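Local coordinates for protein acyl-CoA dehydrogenase (Bacillus anthracis, PDB 3OWA) that binds FAD and probably oxidises acyl-CoA thioesters to their 2,3-enoyl products, as other flavin-dependent acyl-CoA dehydrogenases do, at residues H37-A41 with D94-L100; L163-A169 with Y199-G204; N495-I499 with H546-T550. All blocks are in the same frame, centred on the assembly; numbering follows the deposited sequence.

Contact 1 of 3, residues H37-A41 with D94-L100; sequences HKMIA and DKVSSAL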
ATOM      1  N   HIS A  37      16.648 -22.001  21.460  1.00 47.22           N
ATOM      2  CA  HIS A  37      15.894 -20.995  20.714  1.00 45.94           C
ATOM      3  C   HIS A  37      14.951 -21.674  19.748  1.00 45.71           C
ATOM      4  O   HIS A  37      13.770 -21.321  19.656  1.00 44.37           O
ATOM      5  CB  HIS A  37      16.840 -20.058  19.958  1.00 45.83           C
ATOM      6  CG  HIS A  37      17.750 -19.257  20.845  1.00 47.70           C
ATOM      7  ND1 HIS A  37      19.050 -18.944  20.495  1.00 48.94           N
ATOM      8  CD2 HIS A  37      17.541 -18.694  22.061  1.00 47.55           C
ATOM      9  CE1 HIS A  37      19.600 -18.226  21.457  1.00 51.46           C
ATOM     10  NE2 HIS A  37      18.704 -18.054  22.416  1.00 50.24           N
ATOM     11  N   LYS A  38      15.474 -22.675  19.040  1.00 46.88           N
ATOM     12  CA  LYS A  38      14.711 -23.394  18.034  1.00 46.67           C
ATOM     13  C   LYS A  38      13.567 -24.186  18.648  1.00 46.66           C
ATOM     14  O   LYS A  38      12.475 -24.267  18.066  1.00 46.07           O
ATOM     15  CB  LYS A  38      15.620 -24.323  17.254  1.00 48.48           C
ATOM     16  CG  LYS A  38      16.511 -23.602  16.308  1.00 49.50           C
ATOM     17  CD  LYS A  38      17.475 -24.585  15.683  1.00 53.28           C
ATOM     18  CE  LYS A  38      18.439 -23.862  14.750  1.00 56.59           C
ATOM     19  NZ  LYS A  38      19.364 -24.875  14.130  1.00 61.28           N
HETATM   20  N   MSE A  39      13.810 -24.763  19.819  1.00 46.60           N
HETATM   21  CA  MSE A  39      12.759 -25.489  20.510  1.00 46.89           C
HETATM   22  C   MSE A  39      11.642 -24.569  20.986  1.00 45.92           C
HETATM   23  O   MSE A  39      10.466 -24.916  20.869  1.00 44.71           O
HETATM   24  CB  MSE A  39      13.285 -26.249  21.699  1.00 47.76           C
HETATM   25  CG  MSE A  39      12.342 -27.358  22.142  1.00 50.46           C
HETATM   26 SE   MSE A  39      13.152 -28.359  23.583  0.47 58.09          SE
HETATM   27  CE  MSE A  39      14.831 -28.770  22.708  1.00 54.22           C
ATOM     28  N   ILE A  40      12.007 -23.422  21.547  1.00 45.58           N
ATOM     29  CA  ILE A  40      11.000 -22.526  22.057  1.00 45.49           C
ATOM     30  C   ILE A  40      10.175 -22.036  20.863  1.00 43.56           C
ATOM     31  O   ILE A  40       8.957 -21.901  20.954  1.00 43.17           O
ATOM     32  CB  ILE A  40      11.619 -21.409  22.931  1.00 45.96           C
ATOM     33  CG1 ILE A  40      10.825 -21.244  24.238  1.00 50.71           C
ATOM     34  CG2 ILE A  40      11.749 -20.078  22.181  1.00 47.31           C
ATOM     35  CD1 ILE A  40       9.403 -20.905  24.073  1.00 50.56           C
ATOM     36  N   ALA A  41      10.835 -21.825  19.728  1.00 43.05           N
ATOM     37  CA  ALA A  41      10.131 -21.389  18.512  1.00 41.95           C
ATOM     38  C   ALA A  41       9.124 -22.458  18.068  1.00 41.97           C
ATOM     39  O   ALA A  41       8.001 -22.130  17.704  1.00 40.47           O
ATOM     40  CB  ALA A  41      11.103 -21.070  17.389  1.00 41.69           C
ATOM     41  N   ASP A  94      16.212 -15.549  27.644  1.00 46.56           N
ATOM     42  CA  ASP A  94      16.961 -14.463  27.014  1.00 46.95           C
ATOM     43  C   ASP A  94      16.106 -13.720  25.962  1.00 44.95           C
ATOM     44  O   ASP A  94      14.997 -14.157  25.629  1.00 42.64           O
ATOM     45  CB  ASP A  94      18.288 -14.973  26.422  1.00 48.44           C
ATOM     46  CG  ASP A  94      18.102 -15.834  25.171  1.00 51.76           C
ATOM     47  OD1 ASP A  94      19.042 -16.590  24.846  1.00 58.59           O
ATOM     48  OD2 ASP A  94      17.056 -15.779  24.500  1.00 51.52           O
ATOM     49  N   LYS A  95      16.621 -12.599  25.454  1.00 44.66           N
ATOM     50  CA  LYS A  95      15.840 -11.751  24.553  1.00 43.96           C
ATOM     51  C   LYS A  95      15.590 -12.388  23.171  1.00 42.75           C
ATOM     52  O   LYS A  95      14.587 -12.058  22.491  1.00 41.93           O
ATOM     53  CB  LYS A  95      16.507 -10.385  24.377  1.00 45.19           C
ATOM     54  CG  LYS A  95      16.637  -9.571  25.655  1.00 49.10           C
ATOM     55  CD  LYS A  95      15.292  -9.163  26.199  1.00 52.60           C
ATOM     56  CE  LYS A  95      15.375  -8.826  27.687  1.00 57.22           C
ATOM     57  NZ  LYS A  95      16.001  -9.921  28.469  1.00 58.71           N
ATOM     58  N   VAL A  96      16.476 -13.283  22.757  1.00 41.33           N
ATOM     59  CA  VAL A  96      16.301 -14.003  21.508  1.00 40.99           C
ATOM     60  C   VAL A  96      15.085 -14.903  21.577  1.00 40.62           C
ATOM     61  O   VAL A  96      14.277 -14.915  20.664  1.00 40.34           O
ATOM     62  CB  VAL A  96      17.566 -14.798  21.101  1.00 41.82           C
ATOM     63  CG1 VAL A  96      17.289 -15.613  19.846  1.00 41.53           C
ATOM     64  CG2 VAL A  96      18.731 -13.845  20.837  1.00 42.62           C
ATOM     65  N   SER A  97      14.945 -15.627  22.689  1.00 41.21           N
ATOM     66  CA  SER A  97      13.792 -16.467  22.952  1.00 40.92           C
ATOM     67  C   SER A  97      12.474 -15.692  22.918  1.00 39.32           C
ATOM     68  O   SER A  97      11.527 -16.103  22.266  1.00 38.45           O
ATOM     69  CB  SER A  97      13.956 -17.174  24.313  1.00 41.09           C
ATOM     70  OG  SER A  97      15.071 -18.045  24.285  1.00 43.34           O
ATOM     71  N   SER A  98      12.394 -14.572  23.613  1.00 39.40           N
ATOM     72  CA  SER A  98      11.130 -13.822  23.576  1.00 38.54           C
ATOM     73  C   SER A  98      10.871 -13.106  22.230  1.00 37.18           C
ATOM     74  O   SER A  98       9.723 -12.826  21.894  1.00 36.89           O
ATOM     75  CB  SER A  98      10.997 -12.888  24.787  1.00 38.94           C
ATOM     76  OG  SER A  98      11.993 -11.899  24.788  1.00 44.58           O
ATOM     77  N   ALA A  99      11.915 -12.871  21.432  1.00 36.36           N
ATOM     78  CA  ALA A  99      11.726 -12.389  20.057  1.00 35.66           C
ATOM     79  C   ALA A  99      11.122 -13.515  19.224  1.00 34.79           C
ATOM     80  O   ALA A  99      10.206 -13.305  18.457  1.00 34.77           O
ATOM     81  CB  ALA A  99      13.044 -11.889  19.436  1.00 34.65           C
ATOM     82  N   LEU A 100      11.642 -14.719  19.382  1.00 35.55           N
ATOM     83  CA  LEU A 100      11.135 -15.855  18.635  1.00 35.10           C
ATOM     84  C   LEU A 100       9.689 -16.152  19.006  1.00 34.72           C
ATOM     85  O   LEU A 100       8.895 -16.546  18.141  1.00 33.59           O
ATOM     86  CB  LEU A 100      12.019 -17.072  18.876  1.00 35.38           C
ATOM     87  CG  LEU A 100      13.243 -17.095  17.959  1.00 35.63           C
ATOM     88  CD1 LEU A 100      14.286 -18.161  18.389  1.00 38.82           C
ATOM     89  CD2 LEU A 100      12.804 -17.322  16.513  1.00 33.07           C
TER
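The imidazole of His37 carries Val96 on one face and two oxygens along its rim. Val96 CG1 stands 3.6 Å from the ring centroid and almost on the ring normal, a CH-pi contact placed squarely over the centre. At the edge, His37 NE2 donates to Asp94 OD1 over 2.9 Å; the N-H...O angle of 177° and an acceptor in the ring plane make this a straight His-carboxylate hydrogen bond, received on the syn lone pair although ring and carboxylate planes are 43° apart. Ser97 OG lies at the same rim, 3.4 Å from His37 CD2. Asp94 is also the N-cap of helix 95-105: its OD2 accepts from Ser97 N at 2.8 Å, met nearly along the C-O axis. One carboxylate oxygen thus caps the helix while the other holds His37. The second nitrogen, ND1, is bonded by Ser34 N, so the ring's rotation is fixed from two sides. Further along, Leu100 CD1 rests 3.5 Å from His37 CB, and its CD2 lies 4.2 Å from Ala41 CB. The short helical segments run in nearly the same direction, 27° apart with axes 9.0 Å from each other. Phe28 and Phe33 of the preceding loops pack on Val96, while helix 305-336 meets helix 95-105 through Tyr326 on Leu100 and Glu333 on Asp94.

Contact 2 of 3, residues L163-A169 with Y199-G204; sequences LGAKTTA and YAKIDG
Thr167 and Ala200 meet where the contact is tight: Thr167 CG2, turned anti to its own backbone nitrogen (chi1 -59° for OG1), comes within 3.6 Å of Ala200 CB, while its hydroxyl is bonded to Glu155. Next to them Ala169 CB touches both Ala200 CB and Ile202 CG1 at 4.1 Å, a buried apolar patch that Phe210 and Leu180 of the neighbouring strands help to cover. Two parallel bridges, Thr168 with Lys201 and Ala169 with Ile202, join strand 168-171 to strand 195-202 in the beta domain that lies between the helical domains of acyl-CoA dehydrogenases. The ladder runs from Lys201 N to Thr167 O (2.8 Å, 169°) through Ala169 N to Lys201 O, and then to Asp203 N on Ala169 O (2.7 Å). Lys201 O also takes Gly204 N, from the opposite face of its plane, closing a type II turn. The other side is looser and wetter. There the extended Lys201 side chain runs alongside the loop before the strand, CE 3.3 Å from Ala165 O, and NZ makes a weak bond to Leu163 O. A water takes up NZ at 2.6 Å and donates to Ala165 O, bridging lysine and loop beside the exposed Leu163.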
ATOM      1  N   LEU A 163       2.842  13.153  25.674  1.00 38.76           N
ATOM      2  CA  LEU A 163       3.015  13.873  26.954  1.00 40.00           C
ATOM      3  C   LEU A 163       1.988  14.985  27.134  1.00 39.83           C
ATOM      4  O   LEU A 163       1.916  15.617  28.192  1.00 40.11           O
ATOM      5  CB  LEU A 163       4.449  14.443  27.085  1.00 40.80           C
ATOM      6  CG  LEU A 163       5.626  13.495  26.797  1.00 42.46           C
ATOM      7  CD1 LEU A 163       6.954  14.209  27.002  1.00 46.40           C
ATOM      8  CD2 LEU A 163       5.558  12.191  27.604  1.00 41.85           C
ATOM      9  N   GLY A 164       1.193  15.234  26.092  1.00 39.37           N
ATOM     10  CA  GLY A 164       0.042  16.134  26.201  1.00 38.43           C
ATOM     11  C   GLY A 164      -1.184  15.502  26.895  1.00 37.14           C
ATOM     12  O   GLY A 164      -2.269  16.073  26.870  1.00 37.20           O
ATOM     13  N   ALA A 165      -1.016  14.340  27.535  1.00 36.31           N
ATOM     14  CA  ALA A 165      -2.123  13.711  28.278  1.00 35.47           C
ATOM     15  C   ALA A 165      -2.834  14.723  29.180  1.00 36.09           C
ATOM     16  O   ALA A 165      -2.194  15.552  29.841  1.00 36.52           O
ATOM     17  CB  ALA A 165      -1.623  12.551  29.100  1.00 35.85           C
ATOM     18  N   LYS A 166      -4.155  14.657  29.189  1.00 35.91           N
ATOM     19  CA  LYS A 166      -4.995  15.538  30.030  1.00 36.00           C
ATOM     20  C   LYS A 166      -5.604  14.809  31.261  1.00 34.92           C
ATOM     21  O   LYS A 166      -6.168  15.452  32.147  1.00 34.95           O
ATOM     22  CB  LYS A 166      -6.100  16.116  29.169  1.00 37.22           C
ATOM     23  CG  LYS A 166      -5.651  17.315  28.330  1.00 42.84           C
ATOM     24  CD  LYS A 166      -6.761  17.705  27.342  1.00 47.86           C
ATOM     25  CE  LYS A 166      -6.283  18.750  26.304  1.00 52.96           C
ATOM     26  NZ  LYS A 166      -6.080  20.118  26.866  1.00 58.99           N
ATOM     27  N   THR A 167      -5.490  13.481  31.331  1.00 31.94           N
ATOM     28  CA  THR A 167      -5.856  12.770  32.567  1.00 32.13           C
ATOM     29  C   THR A 167      -5.075  13.300  33.790  1.00 33.56           C
ATOM     30  O   THR A 167      -3.841  13.389  33.777  1.00 33.89           O
ATOM     31  CB  THR A 167      -5.611  11.237  32.417  1.00 32.01           C
ATOM     32  OG1 THR A 167      -6.404  10.759  31.326  1.00 33.17           O
ATOM     33  CG2 THR A 167      -5.987  10.434  33.698  1.00 31.49           C
ATOM     34  N   THR A 168      -5.809  13.632  34.849  1.00 34.66           N
ATOM     35  CA  THR A 168      -5.233  14.157  36.079  1.00 35.61           C
ATOM     36  C   THR A 168      -5.251  13.158  37.230  1.00 35.71           C
ATOM     37  O   THR A 168      -6.051  12.197  37.245  1.00 35.02           O
ATOM     38  CB  THR A 168      -5.999  15.393  36.538  1.00 36.95           C
ATOM     39  OG1 THR A 168      -7.365  15.036  36.741  1.00 38.21           O
ATOM     40  CG2 THR A 168      -5.911  16.483  35.481  1.00 36.46           C
ATOM     41  N   ALA A 169      -4.383  13.405  38.201  1.00 35.28           N
ATOM     42  CA  ALA A 169      -4.280  12.606  39.399  1.00 35.63           C
ATOM     43  C   ALA A 169      -4.022  13.543  40.582  1.00 37.83           C
ATOM     44  O   ALA A 169      -3.111  14.407  40.541  1.00 38.40           O
ATOM     45  CB  ALA A 169      -3.186  11.554  39.278  1.00 33.69           C
ATOM     46  N   TYR A 199      -1.010   6.555  32.459  1.00 26.92           N
ATOM     47  CA  TYR A 199      -0.231   7.774  32.643  1.00 28.17           C
ATOM     48  C   TYR A 199      -1.177   8.912  32.890  1.00 28.80           C
ATOM     49  O   TYR A 199      -2.206   9.006  32.207  1.00 27.37           O
ATOM     50  CB  TYR A 199       0.523   8.068  31.352  1.00 28.66           C
ATOM     51  CG  TYR A 199       1.680   7.149  31.109  1.00 31.99           C
ATOM     52  CD1 TYR A 199       2.976   7.503  31.528  1.00 33.39           C
ATOM     53  CD2 TYR A 199       1.509   5.948  30.423  1.00 28.20           C
ATOM     54  CE1 TYR A 199       4.072   6.668  31.267  1.00 33.75           C
ATOM     55  CE2 TYR A 199       2.604   5.111  30.170  1.00 31.40           C
ATOM     56  CZ  TYR A 199       3.867   5.469  30.580  1.00 33.42           C
ATOM     57  OH  TYR A 199       4.930   4.611  30.273  1.00 34.36           O
ATOM     58  N   ALA A 200      -0.845   9.780  33.863  1.00 29.95           N
ATOM     59  CA  ALA A 200      -1.713  10.892  34.251  1.00 31.09           C
ATOM     60  C   ALA A 200      -0.823  11.991  34.818  1.00 33.19           C
ATOM     61  O   ALA A 200       0.300  11.709  35.223  1.00 35.15           O
ATOM     62  CB  ALA A 200      -2.725  10.465  35.312  1.00 30.71           C
ATOM     63  N   LYS A 201      -1.312  13.223  34.856  1.00 33.30           N
ATOM     64  CA  LYS A 201      -0.520  14.315  35.419  1.00 35.84           C
ATOM     65  C   LYS A 201      -0.964  14.639  36.840  1.00 36.04           C
ATOM     66  O   LYS A 201      -2.084  15.095  37.045  1.00 34.85           O
ATOM     67  CB  LYS A 201      -0.559  15.568  34.533  1.00 36.57           C
ATOM     68  CG  LYS A 201       0.102  15.360  33.193  1.00 37.21           C
ATOM     69  CD  LYS A 201       0.049  16.631  32.337  1.00 41.98           C
ATOM     70  CE  LYS A 201       0.787  16.387  31.016  1.00 42.64           C
ATOM     71  NZ  LYS A 201       0.835  17.656  30.197  1.00 48.67           N
ATOM     72  N   ILE A 202      -0.080  14.376  37.812  1.00 36.84           N
ATOM     73  CA  ILE A 202      -0.338  14.711  39.224  1.00 38.34           C
ATOM     74  C   ILE A 202      -0.533  16.211  39.365  1.00 40.41           C
ATOM     75  O   ILE A 202       0.286  16.957  38.887  1.00 40.13           O
ATOM     76  CB  ILE A 202       0.762  14.170  40.149  1.00 39.00           C
ATOM     77  CG1 ILE A 202       0.695  12.635  40.130  1.00 38.20           C
ATOM     78  CG2 ILE A 202       0.591  14.737  41.593  1.00 38.54           C
ATOM     79  CD1 ILE A 202       1.884  11.909  40.705  1.00 40.04           C
ATOM     80  N   ASP A 203      -1.645  16.627  39.972  1.00 43.09           N
ATOM     81  CA  ASP A 203      -2.076  18.034  40.032  1.00 46.72           C
ATOM     82  C   ASP A 203      -2.152  18.696  38.664  1.00 46.98           C
ATOM     83  O   ASP A 203      -2.085  19.915  38.554  1.00 47.88           O
ATOM     84  CB  ASP A 203      -1.183  18.864  40.982  1.00 48.03           C
ATOM     85  CG  ASP A 203      -1.152  18.298  42.396  1.00 52.60           C
ATOM     86  OD1 ASP A 203      -0.109  18.464  43.066  1.00 57.65           O
ATOM     87  OD2 ASP A 203      -2.152  17.670  42.833  1.00 53.18           O
ATOM     88  N   GLY A 204      -2.294  17.882  37.622  1.00 46.80           N
ATOM     89  CA  GLY A 204      -2.386  18.395  36.266  1.00 46.73           C
ATOM     90  C   GLY A 204      -1.072  18.962  35.773  1.00 47.12           C
ATOM     91  O   GLY A 204      -1.044  19.709  34.796  1.00 47.74           O
TER
HETATM   92  O   HOH W   1      -1.623  18.167  29.405  1.00 51.08           O

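Contact 3 of 3, residues N495-I499 with H546-T550; sequences NIADI and HAKET
Two antiparallel helices of the C-terminal helical region, 490-520 and 526-554, meet here with the axes of their short segments 9.5 Å apart and 158° between directions. Asn495 is the polar hub. Its ND2 donates to Glu549 OE1 over 2.9 Å (153°), with the acceptor close to the amide plane and using the anti lone pair. The same nitrogen donates to Thr550 OG1 at 3.1 Å, a more bent bond whose partner is tilted 23° from that plane. Two acceptors on one NH2 fix which end of the amide is nitrogen and leave OD1 directed to His546 ND1, where the direct bond is weak. A water also bridges the two: it donates to Asn495 OD1 and lies 2.7 Å from His546 ND1, in the imidazole plane. The buried amide of Asn495 thus bonds to Glu549 and Thr550, about one helical turn after His546, and the polar contacts run along one side of the antiparallel pair, with Ile499 and Ala547 as its apolar part. Thr550 OG1 has its own acceptor in His546 O, one turn back, reached because OG1 lies beside the backbone nitrogen. Over one face of the His546 ring sits Asp498 CB, 3.8 Å from the centroid and offset toward the rim; the aspartate's OD1 meanwhile forms a salt bridge with Arg415 of helix 411-427. Ile499 CG1 slides past His546 CB at 3.7 Å, and CD1 reaches Ala547 CB. Helix 458-482 packs on Ala547 and Thr550 through Val474, while Val578 of the second subunit lies against Glu549.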
ATOM      1  N   ASN A 495      14.449  12.050   4.561  1.00 37.45           N
ATOM      2  CA  ASN A 495      15.443  11.532   3.589  1.00 38.01           C
ATOM      3  C   ASN A 495      16.661  10.917   4.264  1.00 37.86           C
ATOM      4  O   ASN A 495      17.140   9.848   3.863  1.00 37.42           O
ATOM      5  CB  ASN A 495      15.903  12.621   2.591  1.00 39.39           C
ATOM      6  CG  ASN A 495      14.826  12.994   1.593  1.00 39.71           C
ATOM      7  OD1 ASN A 495      13.905  12.216   1.334  1.00 40.83           O
ATOM      8  ND2 ASN A 495      14.928  14.194   1.035  1.00 41.71           N
ATOM      9  N   ILE A 496      17.149  11.596   5.300  1.00 38.29           N
ATOM     10  CA  ILE A 496      18.306  11.144   6.036  1.00 38.48           C
ATOM     11  C   ILE A 496      17.935   9.858   6.767  1.00 37.56           C
ATOM     12  O   ILE A 496      18.670   8.880   6.708  1.00 38.64           O
ATOM     13  CB  ILE A 496      18.797  12.243   7.025  1.00 39.64           C
ATOM     14  CG1 ILE A 496      19.384  13.429   6.239  1.00 40.56           C
ATOM     15  CG2 ILE A 496      19.811  11.679   8.004  1.00 40.04           C
ATOM     16  CD1 ILE A 496      19.478  14.679   7.035  1.00 43.35           C
ATOM     17  N   ALA A 497      16.781   9.868   7.424  1.00 36.08           N
ATOM     18  CA  ALA A 497      16.265   8.678   8.110  1.00 35.70           C
ATOM     19  C   ALA A 497      16.102   7.500   7.171  1.00 35.86           C
ATOM     20  O   ALA A 497      16.432   6.377   7.546  1.00 37.54           O
ATOM     21  CB  ALA A 497      14.951   8.990   8.822  1.00 34.27           C
ATOM     22  N   ASP A 498      15.627   7.748   5.952  1.00 36.53           N
ATOM     23  CA  ASP A 498      15.467   6.685   4.946  1.00 36.80           C
ATOM     24  C   ASP A 498      16.821   6.167   4.462  1.00 36.85           C
ATOM     25  O   ASP A 498      16.985   4.958   4.248  1.00 35.38           O
ATOM     26  CB  ASP A 498      14.625   7.173   3.753  1.00 36.57           C
ATOM     27  CG  ASP A 498      13.164   7.515   4.151  1.00 42.73           C
ATOM     28  OD1 ASP A 498      12.696   7.061   5.229  1.00 45.89           O
ATOM     29  OD2 ASP A 498      12.465   8.230   3.379  1.00 47.65           O
ATOM     30  N   ILE A 499      17.790   7.075   4.296  1.00 36.25           N
ATOM     31  CA  ILE A 499      19.135   6.640   3.994  1.00 36.84           C
ATOM     32  C   ILE A 499      19.695   5.712   5.085  1.00 36.97           C
ATOM     33  O   ILE A 499      20.250   4.645   4.789  1.00 36.26           O
ATOM     34  CB  ILE A 499      20.123   7.832   3.726  1.00 37.62           C
ATOM     35  CG1 ILE A 499      19.741   8.529   2.431  1.00 37.42           C
ATOM     36  CG2 ILE A 499      21.570   7.300   3.662  1.00 38.14           C
ATOM     37  CD1 ILE A 499      20.455   9.853   2.181  1.00 38.94           C
ATOM     38  N   HIS A 546      17.460   9.639  -2.506  1.00 38.74           N
ATOM     39  CA  HIS A 546      17.232  10.421  -1.280  1.00 38.89           C
ATOM     40  C   HIS A 546      18.321  11.475  -1.085  1.00 39.87           C
ATOM     41  O   HIS A 546      18.029  12.583  -0.637  1.00 40.41           O
ATOM     42  CB  HIS A 546      17.171   9.527  -0.036  1.00 37.36           C
ATOM     43  CG  HIS A 546      15.914   8.719   0.054  1.00 38.90           C
ATOM     44  ND1 HIS A 546      14.668   9.275  -0.119  1.00 39.61           N
ATOM     45  CD2 HIS A 546      15.709   7.402   0.299  1.00 41.56           C
ATOM     46  CE1 HIS A 546      13.747   8.334   0.013  1.00 43.85           C
ATOM     47  NE2 HIS A 546      14.353   7.188   0.267  1.00 42.64           N
ATOM     48  N   ALA A 547      19.563  11.104  -1.395  1.00 40.08           N
ATOM     49  CA  ALA A 547      20.687  12.035  -1.256  1.00 42.41           C
ATOM     50  C   ALA A 547      20.581  13.185  -2.243  1.00 42.81           C
ATOM     51  O   ALA A 547      20.747  14.330  -1.857  1.00 44.07           O
ATOM     52  CB  ALA A 547      22.034  11.304  -1.402  1.00 42.46           C
ATOM     53  N   LYS A 548      20.297  12.874  -3.507  1.00 42.75           N
ATOM     54  CA  LYS A 548      20.099  13.896  -4.540  1.00 44.46           C
ATOM     55  C   LYS A 548      19.044  14.918  -4.151  1.00 43.57           C
ATOM     56  O   LYS A 548      19.289  16.116  -4.265  1.00 43.43           O
ATOM     57  CB  LYS A 548      19.682  13.276  -5.886  1.00 45.23           C
ATOM     58  CG  LYS A 548      20.817  12.643  -6.658  1.00 50.04           C
ATOM     59  CD  LYS A 548      20.404  12.348  -8.107  1.00 56.88           C
ATOM     60  CE  LYS A 548      21.374  11.343  -8.760  1.00 60.60           C
ATOM     61  NZ  LYS A 548      21.288  11.353 -10.262  1.00 64.08           N
ATOM     62  N   GLU A 549      17.873  14.442  -3.713  1.00 41.66           N
ATOM     63  CA  GLU A 549      16.787  15.335  -3.289  1.00 42.63           C
ATOM     64  C   GLU A 549      17.222  16.234  -2.136  1.00 42.08           C
ATOM     65  O   GLU A 549      16.911  17.428  -2.112  1.00 42.34           O
ATOM     66  CB  GLU A 549      15.504  14.560  -2.884  1.00 41.91           C
ATOM     67  CG  GLU A 549      14.339  15.517  -2.541  1.00 45.37           C
ATOM     68  CD  GLU A 549      13.030  14.807  -2.164  1.00 51.71           C
ATOM     69  OE1 GLU A 549      12.953  14.186  -1.088  1.00 53.93           O
ATOM     70  OE2 GLU A 549      12.057  14.890  -2.941  1.00 54.81           O
ATOM     71  N   THR A 550      17.951  15.661  -1.186  1.00 42.53           N
ATOM     72  CA  THR A 550      18.450  16.449  -0.060  1.00 43.70           C
ATOM     73  C   THR A 550      19.520  17.473  -0.480  1.00 44.51           C
ATOM     74  O   THR A 550      19.500  18.596   0.004  1.00 44.69           O
ATOM     75  CB  THR A 550      18.973  15.569   1.044  1.00 43.43           C
ATOM     76  OG1 THR A 550      17.942  14.647   1.422  1.00 44.21           O
ATOM     77  CG2 THR A 550      19.342  16.417   2.252  1.00 45.01           C
TER
HETATM   78  O   HOH W   2      13.346  11.384  -1.207  1.00 60.87           O

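Overall arrangement
The three contacts follow one another along the chain without overlap: contact 1 in the N-terminal domain, contact 2 in the middle domain and contact 3 in the second of two C-terminal-domain regions. Their centres are 35 to 38 Å apart, and even contacts 1 and 2, the closest pair by nearest atoms, stay about 17 Å apart. Contacts 1 and 3 each pair two helices, on opposite sides of the chain's centre, whereas contact 2 pairs strands of the mixed sheet. This matches the helix-sheet-helix order of acyl-CoA dehydrogenases. A bound FAD comes within about 7 Å of the Tyr199 side chain in contact 2, and a bound FAD within about 13 Å of that of Asp498 in contact 3.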